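Long-range contacts in integral membrane indolylacetylinositol arabinosyltransferase EmbB (Mycolicibacterium smegmatis MC2 155, PDB 7BVC), which probably polymerises arabinose into the arabinan of mycobacterial cell-wall arabinogalactan as a membrane-embedded arabinosyltransferase, seen here with ethambutol bound: residues Ala417-Phe426 with Leu468-Val478; Ile289-Glu297 with Tyr320-Asp331. All blocks are in the same frame, centred on the assembly; numbering follows the deposited sequence.

Interaction 1 of 2, residues Ala417-Phe426 with Leu468-Val478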
loop_
_atom_site.group_PDB
_atom_site.type_symbol
_atom_site.label_atom_id
_atom_site.label_comp_id
_atom_site.label_asym_id
_atom_site.label_seq_id
_atom_site.Cartn_x
_atom_site.Cartn_y
_atom_site.Cartn_z
ATOM N N ALA B 417 -21.468 34.177 18.996
ATOM C CA ALA B 417 -20.348 34.169 18.066
ATOM C C ALA B 417 -19.013 34.342 18.773
ATOM O O ALA B 417 -17.971 34.028 18.188
ATOM C CB ALA B 417 -20.526 35.263 17.015
ATOM N N ALA B 418 -19.018 34.837 20.010
ATOM C CA ALA B 418 -17.807 34.905 20.816
ATOM C C ALA B 418 -17.540 33.611 21.567
ATOM O O ALA B 418 -16.378 33.236 21.746
ATOM C CB ALA B 418 -17.897 36.064 21.812
ATOM N N LEU B 419 -18.594 32.923 22.014
ATOM C CA LEU B 419 -18.406 31.624 22.653
ATOM C C LEU B 419 -18.029 30.551 21.642
ATOM O O LEU B 419 -17.343 29.581 21.990
ATOM C CB LEU B 419 -19.669 31.220 23.409
ATOM C CG LEU B 419 -20.062 32.096 24.598
ATOM C CD1 LEU B 419 -21.411 31.676 25.151
ATOM C CD2 LEU B 419 -18.996 32.032 25.674
ATOM N N ALA B 420 -18.467 30.704 20.387
ATOM C CA ALA B 420 -18.110 29.737 19.357
ATOM C C ALA B 420 -16.612 29.731 19.087
ATOM O O ALA B 420 -16.046 28.677 18.785
ATOM C CB ALA B 420 -18.878 30.031 18.072
ATOM N N ILE B 421 -15.955 30.885 19.207
ATOM C CA ILE B 421 -14.513 30.936 18.984
ATOM C C ILE B 421 -13.778 30.167 20.075
ATOM O O ILE B 421 -12.837 29.414 19.795
ATOM C CB ILE B 421 -14.040 32.397 18.898
ATOM C CG1 ILE B 421 -14.747 33.115 17.750
ATOM C CG2 ILE B 421 -12.539 32.454 18.701
ATOM C CD1 ILE B 421 -14.182 34.481 17.446
ATOM N N THR B 422 -14.196 30.334 21.333
ATOM C CA THR B 422 -13.581 29.574 22.416
ATOM C C THR B 422 -13.853 28.086 22.266
ATOM O O THR B 422 -12.973 27.260 22.531
ATOM C CB THR B 422 -14.090 30.061 23.771
ATOM O OG1 THR B 422 -15.419 29.574 23.986
ATOM C CG2 THR B 422 -14.106 31.569 23.820
ATOM N N THR B 423 -15.067 27.722 21.845
ATOM C CA THR B 423 -15.373 26.313 21.625
ATOM C C THR B 423 -14.486 25.722 20.535
ATOM O O THR B 423 -13.953 24.616 20.689
ATOM C CB THR B 423 -16.848 26.144 21.266
ATOM O OG1 THR B 423 -17.661 26.629 22.341
ATOM C CG2 THR B 423 -17.171 24.682 21.021
ATOM N N ALA B 424 -14.309 26.450 19.431
ATOM C CA ALA B 424 -13.462 25.965 18.346
ATOM C C ALA B 424 -12.010 25.846 18.788
ATOM O O ALA B 424 -11.333 24.869 18.452
ATOM C CB ALA B 424 -13.581 26.888 17.134
ATOM N N ALA B 425 -11.518 26.824 19.551
ATOM C CA ALA B 425 -10.153 26.740 20.061
ATOM C C ALA B 425 -9.977 25.529 20.970
ATOM O O ALA B 425 -9.000 24.783 20.841
ATOM C CB ALA B 425 -9.791 28.025 20.803
ATOM N N PHE B 426 -10.924 25.307 21.884
ATOM C CA PHE B 426 -10.785 24.213 22.838
ATOM C C PHE B 426 -10.894 22.856 22.156
ATOM O O PHE B 426 -10.206 21.908 22.545
ATOM C CB PHE B 426 -11.826 24.344 23.946
ATOM C CG PHE B 426 -11.331 25.084 25.150
ATOM C CD1 PHE B 426 -11.484 26.456 25.245
ATOM C CD2 PHE B 426 -10.702 24.412 26.179
ATOM C CE1 PHE B 426 -11.024 27.140 26.349
ATOM C CE2 PHE B 426 -10.240 25.091 27.286
ATOM C CZ PHE B 426 -10.401 26.458 27.371
ATOM N N LEU B 468 -13.410 39.572 21.261
ATOM C CA LEU B 468 -13.244 38.482 20.307
ATOM C C LEU B 468 -11.800 38.009 20.218
ATOM O O LEU B 468 -11.558 36.880 19.781
ATOM C CB LEU B 468 -13.737 38.909 18.923
ATOM C CG LEU B 468 -15.247 39.088 18.773
ATOM C CD1 LEU B 468 -15.613 39.359 17.325
ATOM C CD2 LEU B 468 -15.982 37.869 19.287
ATOM N N LEU B 469 -10.840 38.842 20.618
ATOM C CA LEU B 469 -9.446 38.429 20.693
ATOM C C LEU B 469 -9.140 37.716 22.001
ATOM O O LEU B 469 -8.424 36.709 22.006
ATOM C CB LEU B 469 -8.523 39.640 20.538
ATOM C CG LEU B 469 -8.253 40.136 19.118
ATOM C CD1 LEU B 469 -7.422 41.406 19.153
ATOM C CD2 LEU B 469 -7.557 39.062 18.302
ATOM N N ALA B 470 -9.664 38.236 23.114
ATOM C CA ALA B 470 -9.488 37.563 24.397
ATOM C C ALA B 470 -10.142 36.189 24.399
ATOM O O ALA B 470 -9.643 35.265 25.050
ATOM C CB ALA B 470 -10.056 38.423 25.525
ATOM N N ALA B 471 -11.254 36.033 23.679
ATOM C CA ALA B 471 -11.915 34.737 23.598
ATOM C C ALA B 471 -11.079 33.743 22.803
ATOM O O ALA B 471 -10.923 32.586 23.206
ATOM C CB ALA B 471 -13.301 34.901 22.973
ATOM N N GLY B 472 -10.537 34.178 21.665
ATOM C CA GLY B 472 -9.735 33.280 20.853
ATOM C C GLY B 472 -8.425 32.899 21.511
ATOM O O GLY B 472 -8.027 31.732 21.488
ATOM N N THR B 473 -7.734 33.873 22.101
ATOM C CA THR B 473 -6.437 33.626 22.729
ATOM C C THR B 473 -6.617 33.434 24.235
ATOM O O THR B 473 -6.242 34.268 25.056
ATOM C CB THR B 473 -5.475 34.766 22.418
ATOM O OG1 THR B 473 -5.587 35.122 21.035
ATOM C CG2 THR B 473 -4.045 34.345 22.704
ATOM N N VAL B 474 -7.231 32.305 24.582
ATOM C CA VAL B 474 -7.342 31.898 25.981
ATOM C C VAL B 474 -6.945 30.450 26.206
ATOM O O VAL B 474 -6.667 30.059 27.355
ATOM C CB VAL B 474 -8.774 32.149 26.505
ATOM C CG1 VAL B 474 -9.756 31.182 25.866
ATOM C CG2 VAL B 474 -8.831 32.076 28.028
ATOM N N ILE B 475 -6.872 29.616 25.166
ATOM C CA ILE B 475 -6.461 28.229 25.342
ATOM C C ILE B 475 -4.967 28.092 25.574
ATOM O O ILE B 475 -4.504 27.004 25.930
ATOM C CB ILE B 475 -6.882 27.376 24.128
ATOM C CG1 ILE B 475 -6.868 25.889 24.492
ATOM C CG2 ILE B 475 -5.977 27.653 22.942
ATOM C CD1 ILE B 475 -7.213 24.976 23.360
ATOM N N LEU B 476 -4.191 29.158 25.373
ATOM C CA LEU B 476 -2.765 29.085 25.667
ATOM C C LEU B 476 -2.500 28.877 27.150
ATOM O O LEU B 476 -1.554 28.167 27.505
ATOM C CB LEU B 476 -2.059 30.348 25.176
ATOM C CG LEU B 476 -2.083 30.575 23.663
ATOM C CD1 LEU B 476 -1.174 31.724 23.270
ATOM C CD2 LEU B 476 -1.694 29.307 22.925
ATOM N N ALA B 477 -3.331 29.456 28.019
ATOM C CA ALA B 477 -3.192 29.283 29.457
ATOM C C ALA B 477 -3.515 27.871 29.920
ATOM O O ALA B 477 -3.151 27.509 31.044
ATOM C CB ALA B 477 -4.088 30.279 30.194
ATOM N N VAL B 478 -4.188 27.075 29.096
ATOM C CA VAL B 478 -4.476 25.685 29.414
ATOM C C VAL B 478 -3.488 24.745 28.734
ATOM O O VAL B 478 -3.105 23.723 29.302
ATOM C CB VAL B 478 -5.931 25.347 29.021
ATOM C CG1 VAL B 478 -6.240 23.884 29.287
ATOM C CG2 VAL B 478 -6.900 26.247 29.767
#
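L468 meets A418 through its CD2 methyl, which lies 3.6 Å from A418 CB and also borders CD1 of I421. Its CB points neither at the partner helix nor away from it, and CD2 makes the approach. One turn on, A471 points its CB at helix 415-428 and touches CG2 of T422 at 3.5 Å. An alanine suits this place because the CA atoms of A471 and T422 are just 5.6 Å apart. T422 can present a methyl here because its chi1 of 76° turns OG1 back to its own helix, 2.8 Å from L419 O; that carbonyl oxygen also accepts from N and OG1 of T423. G472, with no side chain, lets I421 bring CG2 to 3.6 Å from its CA. Helix segments 417-426 and 468-472, within two predicted transmembrane spans, run nearly the same way, their axes 23° apart and 8.4 Å at closest, an approach allowed by small residues (A418, A425, A471, G472). The contact joins two neighbouring helices of the membrane part, in a region assigned to the GT-C clan. At T473 the chain leaves helical geometry, and its carbonyl oxygen is hydrogen-bonded to the hydroxyl of S41. V474 then offers CG1 obliquely to the F426 ring. I475 holds CG1 anti to its backbone N (chi1 -162°), which places this carbon over one face of that ring and carries CD1 on to the backbone of A425 and F426. V478 adds CG2 obliquely, 4.2 Å from F426 CZ, and also packs on W318, whose NE1 is hydrogen-bonded to F426 O.

Interaction 2 of 2, residues Ile289-Glu297 with Tyr320-Asp331. With 95E (Ethambutol), chain I.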
loop_
_atom_site.group_PDB
_atom_site.type_symbol
_atom_site.label_atom_id
_atom_site.label_comp_id
_atom_site.label_asym_id
_atom_site.label_seq_id
_atom_site.Cartn_x
_atom_site.Cartn_y
_atom_site.Cartn_z
ATOM N N ILE B 289 -4.209 4.793 25.161
ATOM C CA ILE B 289 -4.605 5.939 25.971
ATOM C C ILE B 289 -4.753 5.553 27.437
ATOM O O ILE B 289 -4.439 6.350 28.329
ATOM C CB ILE B 289 -5.900 6.550 25.409
ATOM C CG1 ILE B 289 -5.685 6.985 23.960
ATOM C CG2 ILE B 289 -6.355 7.725 26.251
ATOM C CD1 ILE B 289 -6.861 7.698 23.360
ATOM N N LEU B 290 -5.215 4.333 27.719
ATOM C CA LEU B 290 -5.353 3.915 29.110
ATOM C C LEU B 290 -3.999 3.846 29.802
ATOM O O LEU B 290 -3.854 4.292 30.946
ATOM C CB LEU B 290 -6.064 2.566 29.190
ATOM C CG LEU B 290 -6.594 2.218 30.580
ATOM C CD1 LEU B 290 -7.629 3.234 31.019
ATOM C CD2 LEU B 290 -7.171 0.818 30.606
ATOM N N GLN B 291 -2.988 3.297 29.123
ATOM C CA GLN B 291 -1.658 3.244 29.716
ATOM C C GLN B 291 -1.020 4.623 29.773
ATOM O O GLN B 291 -0.230 4.898 30.681
ATOM C CB GLN B 291 -0.765 2.277 28.941
ATOM C CG GLN B 291 -1.332 0.876 28.813
ATOM C CD GLN B 291 -1.742 0.291 30.146
ATOM O OE1 GLN B 291 -2.869 -0.168 30.315
ATOM N NE2 GLN B 291 -0.823 0.300 31.098
ATOM N N MET B 292 -1.344 5.503 28.821
ATOM C CA MET B 292 -0.849 6.872 28.900
ATOM C C MET B 292 -1.428 7.599 30.106
ATOM O O MET B 292 -0.740 8.404 30.745
ATOM C CB MET B 292 -1.180 7.632 27.618
ATOM C CG MET B 292 -0.353 7.228 26.419
ATOM S SD MET B 292 -0.276 8.529 25.178
ATOM C CE MET B 292 -1.892 9.270 25.362
ATOM N N ALA B 293 -2.691 7.331 30.433
ATOM C CA ALA B 293 -3.371 8.043 31.507
ATOM C C ALA B 293 -3.135 7.442 32.885
ATOM O O ALA B 293 -3.204 8.172 33.880
ATOM C CB ALA B 293 -4.877 8.093 31.234
ATOM N N ARG B 294 -2.862 6.141 32.978
ATOM C CA ARG B 294 -2.643 5.520 34.278
ATOM C C ARG B 294 -1.270 5.819 34.864
ATOM O O ARG B 294 -1.053 5.549 36.049
ATOM C CB ARG B 294 -2.833 4.006 34.177
ATOM C CG ARG B 294 -4.278 3.571 34.059
ATOM C CD ARG B 294 -4.386 2.078 33.822
ATOM N NE ARG B 294 -4.061 1.309 35.018
ATOM C CZ ARG B 294 -3.913 -0.010 35.039
ATOM N NH1 ARG B 294 -4.059 -0.711 33.924
ATOM N NH2 ARG B 294 -3.617 -0.628 36.173
ATOM N N THR B 295 -0.343 6.364 34.074
ATOM C CA THR B 295 1.005 6.655 34.541
ATOM C C THR B 295 1.325 8.143 34.584
ATOM O O THR B 295 2.417 8.509 35.038
ATOM C CB THR B 295 2.038 5.952 33.649
ATOM O OG1 THR B 295 2.084 6.600 32.372
ATOM C CG2 THR B 295 1.665 4.497 33.448
ATOM N N ALA B 296 0.412 9.003 34.135
ATOM C CA ALA B 296 0.690 10.425 33.992
ATOM C C ALA B 296 0.748 11.169 35.317
ATOM O O ALA B 296 1.218 12.310 35.342
ATOM C CB ALA B 296 -0.360 11.076 33.093
ATOM N N GLU B 297 0.286 10.569 36.410
ATOM C CA GLU B 297 0.378 11.226 37.707
ATOM C C GLU B 297 1.664 10.879 38.440
ATOM O O GLU B 297 2.219 11.732 39.141
ATOM C CB GLU B 297 -0.824 10.861 38.580
ATOM C CG GLU B 297 -0.970 11.742 39.808
ATOM C CD GLU B 297 -1.979 11.201 40.797
ATOM O OE1 GLU B 297 -2.288 9.993 40.734
ATOM O OE2 GLU B 297 -2.465 11.984 41.638
ATOM N N TYR B 320 -6.718 14.406 27.800
ATOM C CA TYR B 320 -6.249 13.220 28.506
ATOM C C TYR B 320 -6.045 13.480 29.992
ATOM O O TYR B 320 -6.043 12.528 30.781
ATOM C CB TYR B 320 -4.951 12.713 27.880
ATOM C CG TYR B 320 -5.074 12.364 26.414
ATOM C CD1 TYR B 320 -6.279 11.925 25.885
ATOM C CD2 TYR B 320 -3.988 12.478 25.560
ATOM C CE1 TYR B 320 -6.398 11.608 24.548
ATOM C CE2 TYR B 320 -4.097 12.162 24.222
ATOM C CZ TYR B 320 -5.305 11.729 23.723
ATOM O OH TYR B 320 -5.422 11.413 22.389
ATOM N N ASN B 321 -5.882 14.742 30.392
ATOM C CA ASN B 321 -5.789 15.072 31.807
ATOM C C ASN B 321 -7.122 14.933 32.526
ATOM O O ASN B 321 -7.147 14.985 33.760
ATOM C CB ASN B 321 -5.249 16.492 31.979
ATOM C CG ASN B 321 -3.753 16.573 31.766
ATOM O OD1 ASN B 321 -2.970 16.316 32.678
ATOM N ND2 ASN B 321 -3.348 16.930 30.555
ATOM N N VAL B 322 -8.216 14.763 31.794
ATOM C CA VAL B 322 -9.499 14.432 32.402
ATOM C C VAL B 322 -9.614 12.933 32.647
ATOM O O VAL B 322 -10.113 12.502 33.689
ATOM C CB VAL B 322 -10.650 14.952 31.520
ATOM C CG1 VAL B 322 -11.993 14.530 32.091
ATOM C CG2 VAL B 322 -10.574 16.463 31.384
ATOM N N LEU B 323 -9.146 12.119 31.700
ATOM C CA LEU B 323 -9.102 10.681 31.930
ATOM C C LEU B 323 -8.107 10.324 33.025
ATOM O O LEU B 323 -8.331 9.367 33.775
ATOM C CB LEU B 323 -8.753 9.949 30.634
ATOM C CG LEU B 323 -9.624 10.267 29.419
ATOM C CD1 LEU B 323 -9.278 9.350 28.260
ATOM C CD2 LEU B 323 -11.095 10.154 29.770
ATOM N N ALA B 324 -7.009 11.076 33.134
ATOM C CA ALA B 324 -6.070 10.847 34.224
ATOM C C ALA B 324 -6.723 11.076 35.581
ATOM O O ALA B 324 -6.343 10.438 36.569
ATOM C CB ALA B 324 -4.847 11.749 34.065
ATOM N N LEU B 325 -7.707 11.975 35.649
ATOM C CA LEU B 325 -8.442 12.191 36.889
ATOM C C LEU B 325 -9.525 11.139 37.080
ATOM O O LEU B 325 -9.793 10.717 38.209
ATOM C CB LEU B 325 -9.055 13.590 36.899
ATOM C CG LEU B 325 -8.152 14.729 37.369
ATOM C CD1 LEU B 325 -8.732 16.070 36.959
ATOM C CD2 LEU B 325 -7.959 14.663 38.871
ATOM N N MET B 326 -10.163 10.718 35.986
ATOM C CA MET B 326 -11.190 9.686 36.082
ATOM C C MET B 326 -10.609 8.363 36.567
ATOM O O MET B 326 -11.273 7.616 37.293
ATOM C CB MET B 326 -11.878 9.501 34.729
ATOM C CG MET B 326 -12.807 10.635 34.341
ATOM S SD MET B 326 -13.811 10.226 32.904
ATOM C CE MET B 326 -14.916 9.006 33.604
ATOM N N THR B 327 -9.371 8.056 36.177
ATOM C CA THR B 327 -8.758 6.783 36.554
ATOM C C THR B 327 -8.463 6.671 38.044
ATOM O O THR B 327 -8.005 5.608 38.478
ATOM C CB THR B 327 -7.464 6.557 35.770
ATOM O OG1 THR B 327 -6.641 7.727 35.853
ATOM C CG2 THR B 327 -7.764 6.249 34.316
ATOM N N LYS B 328 -8.701 7.715 38.837
ATOM C CA LYS B 328 -8.499 7.602 40.276
ATOM C C LYS B 328 -9.650 6.874 40.955
ATOM O O LYS B 328 -9.451 6.245 41.999
ATOM C CB LYS B 328 -8.312 8.985 40.897
ATOM C CG LYS B 328 -7.309 9.859 40.167
ATOM C CD LYS B 328 -6.933 11.074 40.994
ATOM C CE LYS B 328 -5.900 10.719 42.048
ATOM N NZ LYS B 328 -5.376 11.930 42.732
ATOM N N VAL B 329 -10.853 6.951 40.385
ATOM C CA VAL B 329 -11.984 6.193 40.913
ATOM C C VAL B 329 -11.834 4.718 40.564
ATOM O O VAL B 329 -11.776 3.853 41.445
ATOM C CB VAL B 329 -13.308 6.763 40.381
ATOM C CG1 VAL B 329 -14.485 6.103 41.074
ATOM C CG2 VAL B 329 -13.350 8.268 40.568
ATOM N N SER B 330 -11.759 4.416 39.272
ATOM C CA SER B 330 -11.563 3.061 38.774
ATOM C C SER B 330 -11.218 3.152 37.297
ATOM O O SER B 330 -11.443 4.182 36.655
ATOM C CB SER B 330 -12.805 2.190 38.986
ATOM O OG SER B 330 -13.840 2.557 38.091
ATOM N N ASP B 331 -10.667 2.063 36.762
ATOM C CA ASP B 331 -10.286 2.006 35.357
ATOM C C ASP B 331 -11.030 0.910 34.604
ATOM O O ASP B 331 -10.545 0.432 33.574
ATOM C CB ASP B 331 -8.776 1.816 35.216
ATOM C CG ASP B 331 -8.327 0.427 35.610
ATOM O OD1 ASP B 331 -8.667 -0.017 36.726
ATOM O OD2 ASP B 331 -7.636 -0.221 34.800
HETATM C C2 95E I . -0.632 8.836 20.136
HETATM O O12 95E I . -3.081 2.888 14.647
HETATM C C11 95E I . -2.874 3.891 15.602
HETATM C C10 95E I . -1.380 4.024 15.871
HETATM C C13 95E I . -0.753 2.646 16.001
HETATM C C14 95E I . 0.101 2.270 14.800
HETATM N N9 95E I . -1.180 4.726 17.121
HETATM C C8 95E I . -1.791 6.037 17.040
HETATM C C7 95E I . -1.191 6.981 18.075
HETATM N N6 95E I . -2.183 7.263 19.095
HETATM C C3 95E I . -2.035 8.615 19.595
HETATM O O1 95E I . -0.654 10.006 20.899
HETATM C C4 95E I . -3.037 8.837 20.722
HETATM C C5 95E I . -4.476 8.540 20.297
#
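Helix 289-294 passes over helix 320-326 at 72°, the two backbones coming nearest where A293 CA lies 4.7 Å from A324 CA. Alanine on both sides fits such an approach: A293 CB rests against the turn at L323 and A324, and A324 CB faces the carbonyl oxygen of A293. Toward the ethambutol pocket the side chains grow larger. I289 divides its work, CG2 packing on L323 CD1 at 3.9 Å while CD1 reaches the phenol end of Y320. M292, its chain bent at the thioether (chi3 -33°), sets CE obliquely on the Y320 ring, 3.8 Å from CE2. Flanked by I289 and M292 of the other helix, Y320 brings OH to 3.7 Å from C5 of the drug, a van der Waals contact, and CD1 of I289 makes an apolar one, 4.0 Å from the same C5. Charged residues suit the more open far side. E297, extended, receives K328 NZ on the syn side of OE2 at 3.1 Å, a hydrogen-bonded salt bridge 28° out of the carboxylate plane. R294 and D331 form a long salt bridge, OD2 over a guanidinium face, 3.7 Å from NH1, so the attraction is one of charge without an N-H aimed at it. The stronger polar partner of R294 is the carbonyl oxygen of Q981, hydrogen-bonded to NH2. Through it, helix 287-294 joins the C-terminal region, which also supplies W972 and W1012 to the drug pocket, while N321 ND2 is hydrogen-bonded to the carbonyl oxygen of G317 in the preceding loop and S330 packs on W335 as the chain leads on to helix 342-355.

Overall arrangement
From the N terminus, interaction 2 comes first: 289-297 and 320-331 close a mostly irregular excursion of 22 residues. The chain then runs through helices 342-355, 367-381 and 391-411 before interaction 1 opens, where 417-426 and 468-478 close a largely helical loop holding helices 439-443 and 446-455. The contacts follow in series, neither nesting nor crossing. The centres of interactions 1 and 2 are about 26 Å apart, and the nearest atoms of interactions 1 and 2 about 7 Å apart. W318, in the loop closed by interaction 2, also reaches both segments of interaction 1. Interaction 1 joins predicted membrane-spanning helices near helices 231-244 and 391-411; interaction 2 gives I289 and Y320 to the ethambutol pocket, facing the C-terminal region.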